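PDB 3LJE: zebrafish RNase5 from Danio rerio, which probably cleaves RNA as a secreted member of the pancreatic ribonuclease family, in the branch related to angiogenin. Local coordinates for residues K2-V7 and C111-P116; L73-Q78 and Y106-C111. All blocks are in the same frame, centred on the assembly; numbering follows the deposited sequence.

Contact 1. Residues K2-V7 and C111-P116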
loop_
_atom_site.group_PDB
_atom_site.type_symbol
_atom_site.label_atom_id
_atom_site.label_comp_id
_atom_site.label_asym_id
_atom_site.label_seq_id
_atom_site.Cartn_x
_atom_site.Cartn_y
_atom_site.Cartn_z
ATOM N N LYS A 2 19.181 8.292 6.028
ATOM C CA LYS A 2 18.766 7.284 7.067
ATOM C C LYS A 2 17.304 7.432 7.546
ATOM O O LYS A 2 16.835 8.543 7.786
ATOM C CB LYS A 2 19.663 7.351 8.338
ATOM C CG LYS A 2 19.884 5.969 8.982
ATOM C CD LYS A 2 19.251 5.774 10.386
ATOM C CE LYS A 2 20.104 6.433 11.480
ATOM N NZ LYS A 2 19.259 7.238 12.458
ATOM N N VAL A 3 16.587 6.317 7.701
ATOM C CA VAL A 3 15.226 6.390 8.216
ATOM C C VAL A 3 15.404 6.198 9.729
ATOM O O VAL A 3 16.178 5.346 10.140
ATOM C CB VAL A 3 14.324 5.230 7.628
ATOM C CG1 VAL A 3 12.906 5.253 8.258
ATOM C CG2 VAL A 3 14.274 5.355 6.124
ATOM N N PRO A 4 14.691 6.965 10.560
ATOM C CA PRO A 4 14.869 6.771 12.002
ATOM C C PRO A 4 14.533 5.348 12.355
ATOM O O PRO A 4 13.711 4.719 11.717
ATOM C CB PRO A 4 13.907 7.793 12.622
ATOM C CG PRO A 4 13.862 8.929 11.562
ATOM C CD PRO A 4 13.844 8.146 10.259
ATOM N N PRO A 5 15.124 4.815 13.437
ATOM C CA PRO A 5 14.796 3.424 13.738
ATOM C C PRO A 5 13.466 3.188 14.352
ATOM O O PRO A 5 13.003 2.046 14.382
ATOM C CB PRO A 5 15.978 2.974 14.625
ATOM C CG PRO A 5 16.295 4.251 15.367
ATOM C CD PRO A 5 16.293 5.270 14.234
ATOM N N ASP A 6 12.798 4.214 14.867
ATOM C CA ASP A 6 11.470 3.861 15.388
ATOM C C ASP A 6 10.471 3.895 14.234
ATOM O O ASP A 6 9.313 3.535 14.395
ATOM C CB ASP A 6 10.991 4.840 16.428
ATOM C CG ASP A 6 11.140 6.247 15.980
ATOM O OD1 ASP A 6 12.201 6.589 15.421
ATOM O OD2 ASP A 6 10.178 7.024 16.172
ATOM N N VAL A 7 10.930 4.335 13.078
ATOM C CA VAL A 7 10.039 4.456 11.907
ATOM C C VAL A 7 10.322 3.361 10.884
ATOM O O VAL A 7 9.422 2.891 10.207
ATOM C CB VAL A 7 10.294 5.787 11.191
ATOM C CG1 VAL A 7 9.545 5.813 9.836
ATOM C CG2 VAL A 7 9.770 6.993 12.075
ATOM N N CYS A 111 2.035 9.263 7.955
ATOM C CA CYS A 111 3.434 9.633 7.824
ATOM C C CYS A 111 4.045 9.818 9.215
ATOM O O CYS A 111 3.352 10.233 10.149
ATOM C CB CYS A 111 3.555 10.989 7.125
ATOM S SG CYS A 111 2.825 11.030 5.443
ATOM N N ASP A 112 5.317 9.532 9.309
ATOM C CA ASP A 112 6.030 9.683 10.583
ATOM C C ASP A 112 7.404 10.256 10.329
ATOM O O ASP A 112 8.277 9.648 9.684
ATOM C CB ASP A 112 6.095 8.345 11.335
ATOM C CG ASP A 112 6.538 8.534 12.822
ATOM O OD1 ASP A 112 7.054 9.629 13.176
ATOM O OD2 ASP A 112 6.344 7.590 13.569
ATOM N N LYS A 113 7.583 11.493 10.806
ATOM C CA LYS A 113 8.853 12.195 10.604
ATOM C C LYS A 113 9.274 12.265 9.122
ATOM O O LYS A 113 10.463 12.179 8.841
ATOM C CB LYS A 113 9.983 11.525 11.414
ATOM C CG LYS A 113 9.821 11.583 13.015
ATOM C CD LYS A 113 10.854 10.666 13.730
ATOM C CE LYS A 113 10.432 10.213 15.140
ATOM N NZ LYS A 113 9.027 9.515 15.181
ATOM N N GLY A 114 8.300 12.469 8.221
ATOM C CA GLY A 114 8.541 12.605 6.802
ATOM C C GLY A 114 8.513 11.258 6.025
ATOM O O GLY A 114 8.752 11.249 4.783
ATOM N N TRP A 115 8.302 10.134 6.717
ATOM C CA TRP A 115 8.306 8.808 5.963
ATOM C C TRP A 115 6.940 8.193 5.953
ATOM O O TRP A 115 6.216 8.226 6.977
ATOM C CB TRP A 115 9.225 7.797 6.650
ATOM C CG TRP A 115 10.611 8.296 6.775
ATOM C CD1 TRP A 115 11.180 8.984 7.851
ATOM C CD2 TRP A 115 11.580 8.280 5.747
ATOM N NE1 TRP A 115 12.457 9.391 7.516
ATOM C CE2 TRP A 115 12.736 8.972 6.241
ATOM C CE3 TRP A 115 11.595 7.755 4.455
ATOM C CZ2 TRP A 115 13.894 9.138 5.460
ATOM C CZ3 TRP A 115 12.716 7.912 3.671
ATOM C CH2 TRP A 115 13.864 8.601 4.171
ATOM N N PRO A 116 6.565 7.541 4.834
ATOM C CA PRO A 116 5.218 6.930 4.834
ATOM C C PRO A 116 5.171 5.635 5.670
ATOM O O PRO A 116 6.044 4.761 5.508
ATOM C CB PRO A 116 4.946 6.625 3.355
ATOM C CG PRO A 116 6.447 6.390 2.755
ATOM C CD PRO A 116 7.275 7.459 3.540
#
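The Trp115 indole takes Val3 on one face: CG2 of Val3 stands 3.6 Å from the centroid of the six-membered ring, only 4° off its normal, a CH-pi contact. Pro4 arrives obliquely with its CD 3.3 Å from Trp115 NE1, and Val7 CG1, oblique to the ring, is nearest to Trp115 CB at 3.8 Å. Outside the two segments, Tyr11 of helix 8-18 meets the indole edge-to-face. Replacing the tryptophan by an alanine would probably leave Val3 CG2 and Pro4 CD without the surface they rest on and weaken the hold on residues 2-4.

Beside this apolar patch runs a salt-bridge network. With Lys113 CG anti to the carbonyl carbon (chi1 -65°) and the chain bent only at its last torsion, NZ curls in between two carboxylates. Lys113 NZ donates to Asp6 OD2 at 2.9 Å, on that oxygen's syn lone pair, and to Asp112 OD1 at 2.8 Å, met on the syn side but 30° out of the carboxylate plane. Arg10 bridges to the other oxygen of Asp112, while Val7 CG2 lies 3.7 Å from Asp112 CG.

Lys113 occupies the type I' turn from Asp112 to Trp115 that joins strands 97-112 and 115-119. The N-terminal residues are thus held to this hairpin by apolar packing and charge together, and the lysine and arginine probably offset the repulsion of the two aspartates.

Contact 2. Residues L73-Q78 and Y106-C111; sequences LFKSNQ and YIVLGC
Phe74 CG and Cys111 SG both lie anti to their carbonyl carbons (chi1 -68° and -60°), which brings Cys111 SG within 3.4 Å of Phe74 CD2. The sulfur sits obliquely to the ring, a sulfur-aromatic contact, and its disulfide to Cys63 probably helps hold it there. Ser76 OG is placed between its own N and carbonyl carbon (chi1 56°), where it accepts a hydrogen bond from Ile107 N at 3.1 Å and donates to Gln78 O at 2.7 Å. One hydroxyl thereby links Ser76 to the opposite chain and to Gln78 two residues on.

Between these two points the backbones pair antiparallel, as part of the sheet of the pancreatic-ribonuclease fold. Phe74 and Leu109 form the hydrogen-bonded pair, each N reaching the other's O at 2.8 Å; the bond from Leu109 N is the straighter. Ser76 N adds a bond to Ile107 O. On the face bearing Lys75 and Val108, Leu73 CB packs 3.5 Å from Val108 CG1. The extended Lys75 chain reaches Tyr106, with Lys75 CE 3.3 Å from Tyr106 CB. The edge of the Tyr106 ring meets Ser76 O, and a water joins Tyr106 OH to Asn77 O.

Strand 73-76 pairs on its other side with 67-70 through Lys75 and Thr68, while 97-112 continues the sheet to 115-119 through Gly110 and Val117. Ile107 packs on Phe80 and Val82 of strand 80-89.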
loop_
_atom_site.group_PDB
_atom_site.type_symbol
_atom_site.label_atom_id
_atom_site.label_comp_id
_atom_site.label_asym_id
_atom_site.label_seq_id
_atom_site.Cartn_x
_atom_site.Cartn_y
_atom_site.Cartn_z
ATOM N N LEU A 73 -3.844 12.377 8.652
ATOM C CA LEU A 73 -3.057 11.771 7.578
ATOM C C LEU A 73 -2.637 12.819 6.565
ATOM O O LEU A 73 -2.834 14.058 6.794
ATOM C CB LEU A 73 -3.947 10.711 6.973
ATOM C CG LEU A 73 -4.484 9.673 8.042
ATOM C CD1 LEU A 73 -5.451 8.624 7.344
ATOM C CD2 LEU A 73 -3.293 8.969 8.688
ATOM N N PHE A 74 -2.152 12.365 5.375
ATOM C CA PHE A 74 -1.634 13.360 4.391
ATOM C C PHE A 74 -2.082 12.903 3.003
ATOM O O PHE A 74 -1.864 11.694 2.637
ATOM C CB PHE A 74 -0.120 13.381 4.479
ATOM C CG PHE A 74 0.355 13.924 5.757
ATOM C CD1 PHE A 74 0.419 15.316 5.920
ATOM C CD2 PHE A 74 0.546 13.050 6.853
ATOM C CE1 PHE A 74 0.692 15.914 7.233
ATOM C CE2 PHE A 74 0.804 13.586 8.192
ATOM C CZ PHE A 74 0.882 15.051 8.352
ATOM N N LYS A 75 -2.686 13.846 2.233
ATOM C CA LYS A 75 -3.309 13.436 0.973
ATOM C C LYS A 75 -2.421 14.001 -0.188
ATOM O O LYS A 75 -1.924 15.118 -0.117
ATOM C CB LYS A 75 -4.718 14.035 0.885
ATOM C CG LYS A 75 -5.520 13.663 -0.338
ATOM C CD LYS A 75 -7.019 14.007 -0.075
ATOM C CE LYS A 75 -7.891 13.415 -1.152
ATOM N NZ LYS A 75 -9.327 13.805 -0.992
ATOM N N SER A 76 -2.230 13.199 -1.237
ATOM C CA SER A 76 -1.453 13.671 -2.368
ATOM C C SER A 76 -2.193 14.913 -2.966
ATOM O O SER A 76 -3.424 15.002 -2.844
ATOM C CB SER A 76 -1.353 12.551 -3.450
ATOM O OG SER A 76 -2.606 12.075 -3.886
ATOM N N ASN A 77 -1.418 15.751 -3.670
ATOM C CA ASN A 77 -1.990 16.980 -4.292
ATOM C C ASN A 77 -2.427 16.634 -5.756
ATOM O O ASN A 77 -2.950 17.502 -6.501
ATOM C CB ASN A 77 -0.971 18.105 -4.250
ATOM C CG ASN A 77 0.319 17.826 -5.068
ATOM O OD1 ASN A 77 0.376 16.909 -5.920
ATOM N ND2 ASN A 77 1.319 18.613 -4.823
ATOM N N GLN A 78 -2.340 15.358 -6.117
ATOM C CA GLN A 78 -2.720 14.911 -7.499
ATOM C C GLN A 78 -2.993 13.385 -7.457
ATOM O O GLN A 78 -2.484 12.690 -6.527
ATOM C CB GLN A 78 -1.521 15.099 -8.494
ATOM C CG GLN A 78 -0.206 14.421 -8.029
ATOM C CD GLN A 78 0.997 14.935 -8.796
ATOM O OE1 GLN A 78 1.303 14.397 -9.870
ATOM N NE2 GLN A 78 1.670 15.978 -8.283
ATOM N N TYR A 106 -6.573 10.111 -5.403
ATOM C CA TYR A 106 -5.760 10.845 -4.479
ATOM C C TYR A 106 -5.454 9.845 -3.334
ATOM O O TYR A 106 -6.407 9.350 -2.704
ATOM C CB TYR A 106 -6.557 12.082 -3.919
ATOM C CG TYR A 106 -6.652 13.140 -5.022
ATOM C CD1 TYR A 106 -5.703 14.066 -5.172
ATOM C CD2 TYR A 106 -7.730 13.101 -5.954
ATOM C CE1 TYR A 106 -5.730 15.004 -6.228
ATOM C CE2 TYR A 106 -7.802 14.042 -7.036
ATOM C CZ TYR A 106 -6.793 14.986 -7.141
ATOM O OH TYR A 106 -6.883 15.970 -8.098
ATOM N N ILE A 107 -4.196 9.609 -3.022
ATOM C CA ILE A 107 -3.869 8.640 -2.025
ATOM C C ILE A 107 -3.689 9.389 -0.689
ATOM O O ILE A 107 -3.187 10.511 -0.671
ATOM C CB ILE A 107 -2.606 7.851 -2.391
ATOM C CG1 ILE A 107 -1.392 8.804 -2.659
ATOM C CG2 ILE A 107 -2.918 6.967 -3.640
ATOM C CD1 ILE A 107 -0.033 8.104 -2.810
ATOM N N VAL A 108 -4.043 8.676 0.383
ATOM C CA VAL A 108 -3.971 9.226 1.738
ATOM C C VAL A 108 -3.051 8.300 2.533
ATOM O O VAL A 108 -3.334 7.108 2.622
ATOM C CB VAL A 108 -5.367 9.222 2.336
ATOM C CG1 VAL A 108 -5.247 9.783 3.811
ATOM C CG2 VAL A 108 -6.291 10.157 1.443
ATOM N N LEU A 109 -2.019 8.888 3.110
ATOM C CA LEU A 109 -1.000 8.149 3.859
ATOM C C LEU A 109 -0.846 8.596 5.299
ATOM O O LEU A 109 -1.120 9.771 5.595
ATOM C CB LEU A 109 0.344 8.417 3.215
ATOM C CG LEU A 109 0.479 8.162 1.672
ATOM C CD1 LEU A 109 1.984 8.446 1.221
ATOM C CD2 LEU A 109 -0.063 6.761 1.319
ATOM N N GLY A 110 -0.444 7.673 6.163
ATOM C CA GLY A 110 -0.001 8.027 7.522
ATOM C C GLY A 110 1.472 8.249 7.289
ATOM O O GLY A 110 2.140 7.524 6.471
ATOM N N CYS A 111 2.035 9.263 7.955
ATOM C CA CYS A 111 3.434 9.633 7.824
ATOM C C CYS A 111 4.045 9.818 9.215
ATOM O O CYS A 111 3.352 10.233 10.149
ATOM C CB CYS A 111 3.555 10.989 7.125
ATOM S SG CYS A 111 2.825 11.030 5.443
HETATM O O HOH W 1 -4.779 17.713 -8.551
#

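Both contacts draw on strand 97-112 and share Cys111, but they use it differently. Contact 1 lies at the surface, where the hairpin beyond the strand's end meets the residues leading into helix 8-18; its two segments are joined by side chains, with an indole patch and a charged network. Contact 2 is partly buried and lies within the sheet itself, where main-chain hydrogen bonds do most of the joining and a serine hydroxyl and a sulfur-aromatic contact finish the two ends. Packing of Pro116 against Leu109 connects the two directly. Along the chain, contact 1 brings near-terminal residues together, whereas contact 2 joins strands much closer in sequence.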